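Local structure of probable ss-1,3-N-acetylglucosaminyltransferase (Staphylococcus aureus, 6H4F) at residues D112-E117 and I223-F228; A151-G156 and I215-E220; I168-S173 and Y274-L279. The protein is a probable glycosyltransferase of family 2, combining a GT-A type domain with a largely helical TarS-type linker region, and in this model it binds FQ8. All blocks are in the same frame, centred on the assembly; numbering follows the deposited sequence.

Contact 1: D112-E117 and I223-F228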
# COMPACT_ATOMS: atom_id res chain seq x y z
N ASP A 112 12.05 -1.07 42.04
CA ASP A 112 11.07 0.01 42.25
C ASP A 112 9.67 -0.51 42.63
O ASP A 112 8.84 0.27 43.05
CB ASP A 112 11.02 0.91 41.02
CG ASP A 112 12.33 1.66 40.78
OD1 ASP A 112 12.99 2.04 41.79
OD2 ASP A 112 12.71 1.85 39.60
N ASP A 113 9.43 -1.82 42.51
CA ASP A 113 8.07 -2.40 42.54
C ASP A 113 7.70 -2.80 43.98
O ASP A 113 8.51 -2.68 44.90
CB ASP A 113 8.00 -3.55 41.53
CG ASP A 113 8.23 -3.07 40.09
OD1 ASP A 113 8.13 -1.81 39.85
OD2 ASP A 113 8.50 -3.93 39.22
N LEU A 114 6.46 -3.30 44.16
CA LEU A 114 5.95 -3.72 45.46
C LEU A 114 5.31 -5.10 45.34
O LEU A 114 4.65 -5.40 44.31
CB LEU A 114 4.87 -2.73 45.92
CG LEU A 114 5.31 -1.27 46.01
CD1 LEU A 114 4.09 -0.38 46.14
CD2 LEU A 114 6.28 -1.06 47.17
N LEU A 115 5.46 -5.91 46.40
CA LEU A 115 4.68 -7.12 46.56
C LEU A 115 3.49 -6.82 47.47
O LEU A 115 3.66 -6.17 48.53
CB LEU A 115 5.55 -8.21 47.20
CG LEU A 115 6.66 -8.78 46.33
CD1 LEU A 115 7.32 -9.94 47.04
CD2 LEU A 115 6.13 -9.20 44.96
N HIS A 116 2.32 -7.35 47.10
CA HIS A 116 1.20 -7.45 48.02
C HIS A 116 1.62 -8.35 49.20
O HIS A 116 2.40 -9.28 49.03
CB HIS A 116 -0.02 -8.02 47.28
CG HIS A 116 -1.30 -7.92 48.04
ND1 HIS A 116 -1.64 -8.81 49.05
CD2 HIS A 116 -2.38 -7.13 47.86
CE1 HIS A 116 -2.84 -8.52 49.48
NE2 HIS A 116 -3.33 -7.51 48.76
N GLU A 117 1.06 -8.07 50.38
CA GLU A 117 1.41 -8.79 51.61
C GLU A 117 1.12 -10.30 51.48
O GLU A 117 1.79 -11.10 52.13
CB GLU A 117 0.73 -8.16 52.83
CG GLU A 117 -0.77 -8.38 52.93
CD GLU A 117 -1.38 -7.96 54.26
OE1 GLU A 117 -2.61 -7.71 54.29
OE2 GLU A 117 -0.62 -7.90 55.28
N ILE A 223 2.95 -5.16 42.02
CA ILE A 223 2.62 -3.82 41.56
C ILE A 223 3.85 -3.21 40.88
O ILE A 223 4.85 -2.96 41.51
CB ILE A 223 2.15 -2.92 42.72
CG1 ILE A 223 0.97 -3.53 43.48
CG2 ILE A 223 1.84 -1.53 42.20
CD1 ILE A 223 -0.33 -3.56 42.70
N VAL A 224 3.73 -2.98 39.57
CA VAL A 224 4.73 -2.25 38.81
C VAL A 224 4.54 -0.76 39.14
O VAL A 224 3.46 -0.22 38.98
CB VAL A 224 4.58 -2.52 37.31
CG1 VAL A 224 5.47 -1.62 36.48
CG2 VAL A 224 4.84 -3.99 36.97
N VAL A 225 5.60 -0.12 39.63
CA VAL A 225 5.55 1.30 39.99
C VAL A 225 6.34 2.11 38.95
O VAL A 225 7.53 1.91 38.78
CB VAL A 225 6.13 1.50 41.41
CG1 VAL A 225 6.21 2.97 41.79
CG2 VAL A 225 5.33 0.73 42.44
N ASN A 226 5.64 2.98 38.22
CA ASN A 226 6.27 3.93 37.28
C ASN A 226 6.65 5.19 38.05
O ASN A 226 5.85 5.68 38.85
CB ASN A 226 5.36 4.20 36.08
CG ASN A 226 5.10 2.95 35.27
OD1 ASN A 226 6.04 2.31 34.79
ND2 ASN A 226 3.83 2.58 35.11
N ASP A 227 7.89 5.67 37.89
CA ASP A 227 8.36 6.89 38.59
C ASP A 227 8.52 8.03 37.58
O ASP A 227 9.20 7.84 36.59
CB ASP A 227 9.64 6.61 39.38
N PHE A 228 7.82 9.15 37.80
CA PHE A 228 8.10 10.42 37.11
C PHE A 228 8.81 11.35 38.09
O PHE A 228 8.31 12.44 38.41
CB PHE A 228 6.83 11.03 36.50
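A short antiparallel strand pairing joins Leu114, on the two-residue strand 114-115, to Ile223 on strand 222-225, at the edge of the mixed sheet of the GT-A domain. The two form a hydrogen-bonded pair: Ile223 N reaches Leu114 O at 2.9 Å, and Leu114 N returns a bond to Ile223 O at 3.1 Å. One residue earlier in 112-117 the pairing passes from backbone to side chain. Val225 N donates to Asp113 OD1 at 3.1 Å with an almost straight N-H...O angle of 174°, but it meets the carboxylate from above, 49° out of its plane. Asp113 keeps CG beside its own backbone N (chi1 -63°), which brings the carboxylate over Val224 CA, within reach of Val225 N, while its CB rests against Ile223 O at 3.2 Å. The other oxygen, OD2, is hydrogen-bonded to Tyr222 OH, so each oxygen has a bond. Asp112 closes an Asp-Ser-Asp sequence consistent with the DXD motif of GT-A glycosyltransferases, and the pairing starts at the next residue, Asp113. Apolar contacts fill in beside the bonds. Leu114 and Ile223 turn their side chains to the same face of the sheet, CB to CB 4.2 Å; beyond CB the Ile223 chain diverges from Leu114. Val225 instead meets Leu114 with its CG2 branch, 4.1 Å from Leu114 CD1, and sets its CB 3.4 Å from Asp112 O. Helix 35-43 packs here, Arg37 touching both Leu114 and Val225. The side chain of Asp112 turns to another partner, OD1 making a salt bridge to Lys34 NZ. Along its other edge, strand 222-225 runs parallel to strand 134-142, with Val224 bonded through its backbone to Gly140 and Glu142.

Contact 2: A151-G156 and I215-E220. With FQ8 ([(2~{R},3~{S},4~{S})-2,3,4,5-tetrakis(oxidanyl)pentyl] [(2~{R},3~{R},4~{S})-2,3,4-tris(oxidanyl)-5-[oxidanyl-[(2~{R},3~{S},4~{S})-2,3,4-tris(oxidanyl)-5-phosphonooxy-pentoxy]phosphoryl]oxy-pentyl] hydrogen phosphate), chain M.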
# COMPACT_ATOMS: atom_id res chain seq x y z
N ALA A 151 -4.83 -9.75 29.52
CA ALA A 151 -5.61 -10.87 28.97
C ALA A 151 -5.31 -12.16 29.74
O ALA A 151 -6.20 -12.95 29.95
CB ALA A 151 -5.35 -11.06 27.48
N ILE A 152 -4.06 -12.36 30.15
CA ILE A 152 -3.67 -13.58 30.88
C ILE A 152 -4.52 -13.77 32.16
O ILE A 152 -4.71 -14.90 32.60
CB ILE A 152 -2.16 -13.60 31.20
CG1 ILE A 152 -1.77 -14.88 31.93
CG2 ILE A 152 -1.74 -12.35 31.98
CD1 ILE A 152 -0.30 -15.14 31.91
N PHE A 153 -5.04 -12.68 32.74
CA PHE A 153 -5.75 -12.75 34.03
C PHE A 153 -7.28 -12.72 33.88
O PHE A 153 -7.97 -12.77 34.88
CB PHE A 153 -5.30 -11.60 34.94
CG PHE A 153 -3.80 -11.56 35.11
CD1 PHE A 153 -3.12 -12.65 35.62
CD2 PHE A 153 -3.08 -10.44 34.72
CE1 PHE A 153 -1.74 -12.63 35.75
CE2 PHE A 153 -1.70 -10.41 34.85
CZ PHE A 153 -1.03 -11.50 35.37
N GLU A 154 -7.79 -12.69 32.64
CA GLU A 154 -9.22 -12.44 32.40
C GLU A 154 -10.07 -13.70 32.63
O GLU A 154 -11.29 -13.59 32.64
CB GLU A 154 -9.44 -11.87 30.99
CG GLU A 154 -9.38 -10.34 30.96
CD GLU A 154 -9.18 -9.71 29.59
OE1 GLU A 154 -8.66 -8.56 29.54
OE2 GLU A 154 -9.54 -10.36 28.58
N LYS A 155 -9.46 -14.87 32.83
CA LYS A 155 -10.24 -16.12 33.05
C LYS A 155 -10.21 -16.54 34.52
O LYS A 155 -10.58 -17.65 34.84
CB LYS A 155 -9.69 -17.23 32.14
CG LYS A 155 -9.98 -17.00 30.67
CD LYS A 155 -9.43 -18.03 29.73
CE LYS A 155 -9.54 -17.55 28.29
NZ LYS A 155 -9.27 -18.62 27.31
N GLY A 156 -9.75 -15.65 35.40
CA GLY A 156 -9.61 -15.98 36.82
C GLY A 156 -8.47 -16.95 37.07
O GLY A 156 -7.54 -17.04 36.27
N ILE A 215 -1.94 -19.60 37.16
CA ILE A 215 -2.26 -18.18 37.15
C ILE A 215 -3.16 -17.89 38.36
O ILE A 215 -4.18 -18.55 38.55
CB ILE A 215 -2.95 -17.80 35.83
CG1 ILE A 215 -2.05 -18.06 34.62
CG2 ILE A 215 -3.43 -16.34 35.86
CD1 ILE A 215 -2.78 -18.09 33.30
N LYS A 216 -2.79 -16.88 39.15
CA LYS A 216 -3.51 -16.55 40.38
C LYS A 216 -3.91 -15.07 40.35
O LYS A 216 -3.05 -14.21 40.13
CB LYS A 216 -2.65 -16.93 41.58
CG LYS A 216 -3.35 -16.85 42.92
CD LYS A 216 -4.01 -18.11 43.36
CE LYS A 216 -4.80 -17.91 44.64
NZ LYS A 216 -4.14 -18.48 45.84
N THR A 217 -5.20 -14.78 40.55
CA THR A 217 -5.77 -13.45 40.25
C THR A 217 -6.58 -12.85 41.41
O THR A 217 -7.24 -11.84 41.22
CB THR A 217 -6.68 -13.54 39.02
OG1 THR A 217 -7.82 -14.33 39.35
CG2 THR A 217 -5.98 -14.16 37.82
N ASP A 218 -6.53 -13.45 42.61
CA ASP A 218 -7.37 -12.98 43.74
C ASP A 218 -7.02 -11.53 44.13
O ASP A 218 -7.90 -10.78 44.53
CB ASP A 218 -7.19 -13.89 44.96
CG ASP A 218 -7.65 -15.33 44.75
OD1 ASP A 218 -8.09 -15.70 43.66
OD2 ASP A 218 -7.40 -16.12 45.68
N TYR A 219 -5.75 -11.16 44.03
CA TYR A 219 -5.27 -9.81 44.34
C TYR A 219 -4.33 -9.34 43.22
O TYR A 219 -3.86 -10.15 42.43
CB TYR A 219 -4.54 -9.79 45.69
CG TYR A 219 -5.38 -10.23 46.85
CD1 TYR A 219 -5.52 -11.57 47.18
CD2 TYR A 219 -6.09 -9.30 47.59
CE1 TYR A 219 -6.32 -11.97 48.23
CE2 TYR A 219 -6.84 -9.68 48.70
CZ TYR A 219 -7.00 -11.03 48.98
OH TYR A 219 -7.78 -11.40 50.05
N GLU A 220 -4.05 -8.04 43.21
CA GLU A 220 -2.91 -7.49 42.52
C GLU A 220 -1.66 -7.81 43.34
O GLU A 220 -1.27 -7.04 44.21
CB GLU A 220 -3.09 -6.00 42.30
CG GLU A 220 -4.26 -5.68 41.37
CD GLU A 220 -4.43 -4.21 41.02
OE1 GLU A 220 -4.89 -3.94 39.91
OE2 GLU A 220 -4.05 -3.33 41.84
OAN FQ8 M . -5.30 -13.24 19.12
PBL FQ8 M . -3.99 -12.31 19.25
OAO FQ8 M . -3.71 -11.81 17.75
OAA FQ8 M . -2.85 -13.06 19.80
OAX FQ8 M . -4.43 -11.03 20.09
CAS FQ8 M . -3.59 -10.45 21.08
CBE FQ8 M . -4.44 -9.56 21.99
OAG FQ8 M . -5.15 -8.60 21.21
CBJ FQ8 M . -3.57 -8.85 23.03
OAL FQ8 M . -2.30 -8.48 22.48
CBF FQ8 M . -3.34 -9.80 24.19
OAH FQ8 M . -4.60 -10.00 24.85
CAU FQ8 M . -2.32 -9.22 25.17
OAZ FQ8 M . -2.66 -7.87 25.51
PBN FQ8 M . -2.40 -7.32 27.00
OAQ FQ8 M . -2.91 -8.49 27.97
OAC FQ8 M . -3.13 -6.06 27.25
OBB FQ8 M . -0.82 -7.22 27.20
CAW FQ8 M . -0.05 -6.36 26.36
CBH FQ8 M . 1.44 -6.71 26.44
OAJ FQ8 M . 1.61 -8.11 26.68
CBK FQ8 M . 2.10 -5.91 27.57
OAM FQ8 M . 1.61 -4.57 27.55
CBG FQ8 M . 3.62 -5.89 27.37
OAI FQ8 M . 3.93 -5.35 26.09
CAV FQ8 M . 4.17 -7.30 27.48
OBA FQ8 M . 5.45 -7.28 28.11
PBM FQ8 M . 5.93 -8.54 28.98
OAP FQ8 M . 5.70 -9.82 28.03
OAB FQ8 M . 5.16 -8.64 30.25
OAY FQ8 M . 7.51 -8.42 29.20
CAT FQ8 M . 8.33 -7.71 28.27
CBD FQ8 M . 9.24 -6.73 29.02
OAF FQ8 M . 9.65 -7.30 30.27
CBI FQ8 M . 10.48 -6.43 28.17
OAK FQ8 M . 10.91 -7.61 27.49
CBC FQ8 M . 10.17 -5.34 27.14
OAE FQ8 M . 8.77 -5.33 26.84
CAR FQ8 M . 10.58 -3.98 27.71
OAD FQ8 M . 10.99 -3.12 26.65
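Ile215 gives up the most surface here, its side chain pushed against Ile152 and Phe153 of the short 3-10 segment that begins at Ala151. Its two branches meet different partners. CD1 meets Ile152 CG1 at 3.6 Å, the two side chains crossing at a slant, whereas the CG2 branch comes to the edge of the Phe153 ring, near its plane and 3.7 Å from Phe153 CD1. Ile152 also serves the ring from within its own segment: with its CG1 anti to the backbone N (chi1 -179°), its CG2 is left to sit over the centre of one face of Phe153, 3.4 Å above the plane. The ring is thus packed on a face and at an edge by two different isoleucines. Strand 213-216, which carries Ile215, runs parallel to strand 134-142 in the GT-A sheet, and the 151-156 segment belongs to the long connection between strands 134-142 and 177-179; Ile136 of the sheet touches both Ile152 and Phe153. Thr217, second in buried area, sends its methyl CG2 past Phe153, 3.9 Å from Phe153 CB and 3.8 Å from Phe153 O. Its OG1, lying between its own backbone N and carbonyl carbon (chi1 67°), faces Gly156 CA at 3.5 Å. Gly156 ends a type I beta turn that starts at Phe153, and has a positive phi of 72°, a backbone shape glycine takes easily. No hydrogen bond links the two segments directly; Asn157, the next residue, supplies one, its OD1 accepting from Thr217 N. At the opposite end of 151-156, Ala151 N donates a nearly straight bond of 2.8 Å to OAQ, an oxygen on one of the linking phosphorus atoms of FQ8.

Contact 3: I168-S173 and Y274-L279. With FQ8 ([(2~{R},3~{S},4~{S})-2,3,4,5-tetrakis(oxidanyl)pentyl] [(2~{R},3~{R},4~{S})-2,3,4-tris(oxidanyl)-5-[oxidanyl-[(2~{R},3~{S},4~{S})-2,3,4-tris(oxidanyl)-5-phosphonooxy-pentoxy]phosphoryl]oxy-pentyl] hydrogen phosphate), chain M.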
# COMPACT_ATOMS: atom_id res chain seq x y z
N ILE A 168 0.10 -16.52 27.50
CA ILE A 168 1.32 -16.46 28.29
C ILE A 168 2.44 -15.76 27.51
O ILE A 168 3.28 -15.11 28.13
CB ILE A 168 1.73 -17.84 28.82
CG1 ILE A 168 0.60 -18.46 29.66
CG2 ILE A 168 3.02 -17.75 29.62
CD1 ILE A 168 0.94 -19.79 30.28
N PHE A 169 2.45 -15.86 26.18
CA PHE A 169 3.47 -15.19 25.36
C PHE A 169 3.28 -13.66 25.38
O PHE A 169 4.14 -12.93 24.93
CB PHE A 169 3.52 -15.75 23.94
CG PHE A 169 4.35 -17.00 23.76
CD1 PHE A 169 4.91 -17.66 24.83
CD2 PHE A 169 4.51 -17.57 22.50
CE1 PHE A 169 5.68 -18.80 24.65
CE2 PHE A 169 5.29 -18.70 22.32
CZ PHE A 169 5.89 -19.30 23.39
N TYR A 170 2.17 -13.18 25.96
CA TYR A 170 1.97 -11.77 26.17
C TYR A 170 2.32 -11.34 27.61
O TYR A 170 2.10 -10.18 27.99
CB TYR A 170 0.54 -11.38 25.82
CG TYR A 170 0.22 -11.49 24.35
CD1 TYR A 170 0.67 -10.54 23.47
CD2 TYR A 170 -0.54 -12.53 23.84
CE1 TYR A 170 0.39 -10.60 22.12
CE2 TYR A 170 -0.83 -12.63 22.49
CZ TYR A 170 -0.36 -11.66 21.62
OH TYR A 170 -0.64 -11.71 20.28
N ALA A 171 2.91 -12.24 28.41
CA ALA A 171 3.31 -11.89 29.79
C ALA A 171 4.63 -12.60 30.12
O ALA A 171 4.65 -13.55 30.92
CB ALA A 171 2.22 -12.31 30.75
N LEU A 172 5.70 -12.16 29.46
CA LEU A 172 6.97 -12.87 29.48
C LEU A 172 8.01 -12.22 30.42
O LEU A 172 9.17 -12.63 30.39
CB LEU A 172 7.51 -12.92 28.04
CG LEU A 172 6.79 -13.88 27.11
CD1 LEU A 172 7.38 -13.80 25.72
CD2 LEU A 172 6.84 -15.31 27.60
N SER A 173 7.60 -11.26 31.26
CA SER A 173 8.51 -10.75 32.32
C SER A 173 8.93 -11.91 33.23
O SER A 173 8.26 -12.97 33.25
CB SER A 173 7.87 -9.65 33.13
OG SER A 173 7.07 -10.19 34.19
N TYR A 274 4.49 -16.31 18.90
CA TYR A 274 5.54 -15.37 19.29
C TYR A 274 5.66 -14.27 18.22
O TYR A 274 5.78 -13.10 18.57
CB TYR A 274 6.90 -16.01 19.60
CG TYR A 274 7.82 -14.97 20.17
CD1 TYR A 274 7.71 -14.56 21.49
CD2 TYR A 274 8.67 -14.25 19.35
CE1 TYR A 274 8.46 -13.52 22.00
CE2 TYR A 274 9.42 -13.19 19.84
CZ TYR A 274 9.31 -12.81 21.16
OH TYR A 274 10.04 -11.76 21.63
N THR A 275 5.59 -14.65 16.94
CA THR A 275 5.69 -13.70 15.85
C THR A 275 4.60 -12.64 16.00
O THR A 275 4.86 -11.44 15.84
CB THR A 275 5.62 -14.39 14.48
OG1 THR A 275 6.71 -15.31 14.38
CG2 THR A 275 5.67 -13.40 13.34
N THR A 276 3.38 -13.07 16.31
CA THR A 276 2.27 -12.16 16.49
C THR A 276 2.58 -11.18 17.62
O THR A 276 2.40 -9.96 17.45
CB THR A 276 0.96 -12.91 16.78
OG1 THR A 276 0.71 -13.84 15.71
CG2 THR A 276 -0.22 -11.97 16.92
N ARG A 277 3.07 -11.70 18.76
CA ARG A 277 3.38 -10.87 19.92
C ARG A 277 4.46 -9.84 19.55
O ARG A 277 4.37 -8.68 19.93
CB ARG A 277 3.82 -11.72 21.12
CG ARG A 277 4.31 -10.89 22.30
CD ARG A 277 5.82 -10.94 22.55
NE ARG A 277 6.34 -9.80 23.30
CZ ARG A 277 6.20 -9.62 24.62
NH1 ARG A 277 5.46 -10.46 25.36
NH2 ARG A 277 6.80 -8.61 25.22
N LEU A 278 5.46 -10.30 18.79
CA LEU A 278 6.56 -9.46 18.35
C LEU A 278 6.04 -8.32 17.47
O LEU A 278 6.49 -7.18 17.60
CB LEU A 278 7.55 -10.34 17.59
CG LEU A 278 8.80 -9.65 17.05
CD1 LEU A 278 9.62 -9.04 18.19
CD2 LEU A 278 9.65 -10.64 16.27
N LEU A 279 5.08 -8.62 16.58
CA LEU A 279 4.53 -7.61 15.70
C LEU A 279 3.58 -6.68 16.47
O LEU A 279 3.48 -5.52 16.13
CB LEU A 279 3.81 -8.28 14.53
CG LEU A 279 4.73 -9.01 13.57
CD1 LEU A 279 3.94 -9.79 12.53
CD2 LEU A 279 5.67 -8.05 12.89
OAN FQ8 M . -5.30 -13.24 19.12
PBL FQ8 M . -3.99 -12.31 19.25
OAO FQ8 M . -3.71 -11.81 17.75
OAA FQ8 M . -2.85 -13.06 19.80
OAX FQ8 M . -4.43 -11.03 20.09
CAS FQ8 M . -3.59 -10.45 21.08
CBE FQ8 M . -4.44 -9.56 21.99
OAG FQ8 M . -5.15 -8.60 21.21
CBJ FQ8 M . -3.57 -8.85 23.03
OAL FQ8 M . -2.30 -8.48 22.48
CBF FQ8 M . -3.34 -9.80 24.19
OAH FQ8 M . -4.60 -10.00 24.85
CAU FQ8 M . -2.32 -9.22 25.17
OAZ FQ8 M . -2.66 -7.87 25.51
PBN FQ8 M . -2.40 -7.32 27.00
OAQ FQ8 M . -2.91 -8.49 27.97
OAC FQ8 M . -3.13 -6.06 27.25
OBB FQ8 M . -0.82 -7.22 27.20
CAW FQ8 M . -0.05 -6.36 26.36
CBH FQ8 M . 1.44 -6.71 26.44
OAJ FQ8 M . 1.61 -8.11 26.68
CBK FQ8 M . 2.10 -5.91 27.57
OAM FQ8 M . 1.61 -4.57 27.55
CBG FQ8 M . 3.62 -5.89 27.37
OAI FQ8 M . 3.93 -5.35 26.09
CAV FQ8 M . 4.17 -7.30 27.48
OBA FQ8 M . 5.45 -7.28 28.11
PBM FQ8 M . 5.93 -8.54 28.98
OAP FQ8 M . 5.70 -9.82 28.03
OAB FQ8 M . 5.16 -8.64 30.25
OAY FQ8 M . 7.51 -8.42 29.20
CAT FQ8 M . 8.33 -7.71 28.27
CBD FQ8 M . 9.24 -6.73 29.02
OAF FQ8 M . 9.65 -7.30 30.27
CBI FQ8 M . 10.48 -6.43 28.17
OAK FQ8 M . 10.91 -7.61 27.49
CBC FQ8 M . 10.17 -5.34 27.14
OAE FQ8 M . 8.77 -5.33 26.84
CAR FQ8 M . 10.58 -3.98 27.71
OAD FQ8 M . 10.99 -3.12 26.65
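Polar bonds centre on Arg277 NH1, which donates to Phe169 O at 2.8 Å and to FQ8 OAP, also at 2.8 Å. Phe169 O lies only 6° out of the guanidinium plane, though the donor is tilted from the carbonyl plane. A bend at chi2 (-108°) lets the chain fold past Phe169 O and bring its end to the phosphate. OAP is also held by Leu172 N at 2.7 Å, while NH2 adds weak bonds to OAP and OBA. At a second phosphate, Tyr170 OH donates to FQ8 OAA at 2.6 Å.

The helix is 264-281, in the range of the TarS linker family, and the 168-173 turn belongs to the glycosyltransferase family 2 range; FQ8 therefore lies where the two meet, and the phosphate bearing OAP is bonded from both.

Packing contacts surround these bonds. The Tyr170 ring carries FQ8 OAL over one face, and its CE1 stands 3.7 Å from Arg277 CB. Thr276 CG2 touches Tyr170 OH at 3.4 Å. The side chains of Phe169 and Tyr274 cross at about a right angle, the edge of the phenylalanine ring approaching Tyr274 N. Leu172 CD1 meets the Tyr274 ring at its edge, in plane, 3.9 Å from CE1; Tyr274 OH itself bonds Gln200 OE1 on helix 198-207.

In the fold
Contacts 1 and 2 both reach the mixed sheet of the GT-A domain, through the consecutive strands 222-225 and 213-216, with centres about 18 Å apart. Along the chain contact 2 is nested within the loop that contact 1 closes, and the two touch where His116 packs on Tyr219 and Glu220. Contact 3 lies about 17 Å from contact 2 and about 22 Å from contact 1, centre to centre; its segments alternate with those of both, since 168-173 falls inside the loops of both and helix 264-281 follows them. Ile152 packs on Ile168 and Ala171, so contacts 2 and 3 meet inside one connection, and both hold FQ8, which spans from the sheet domain to the helical region.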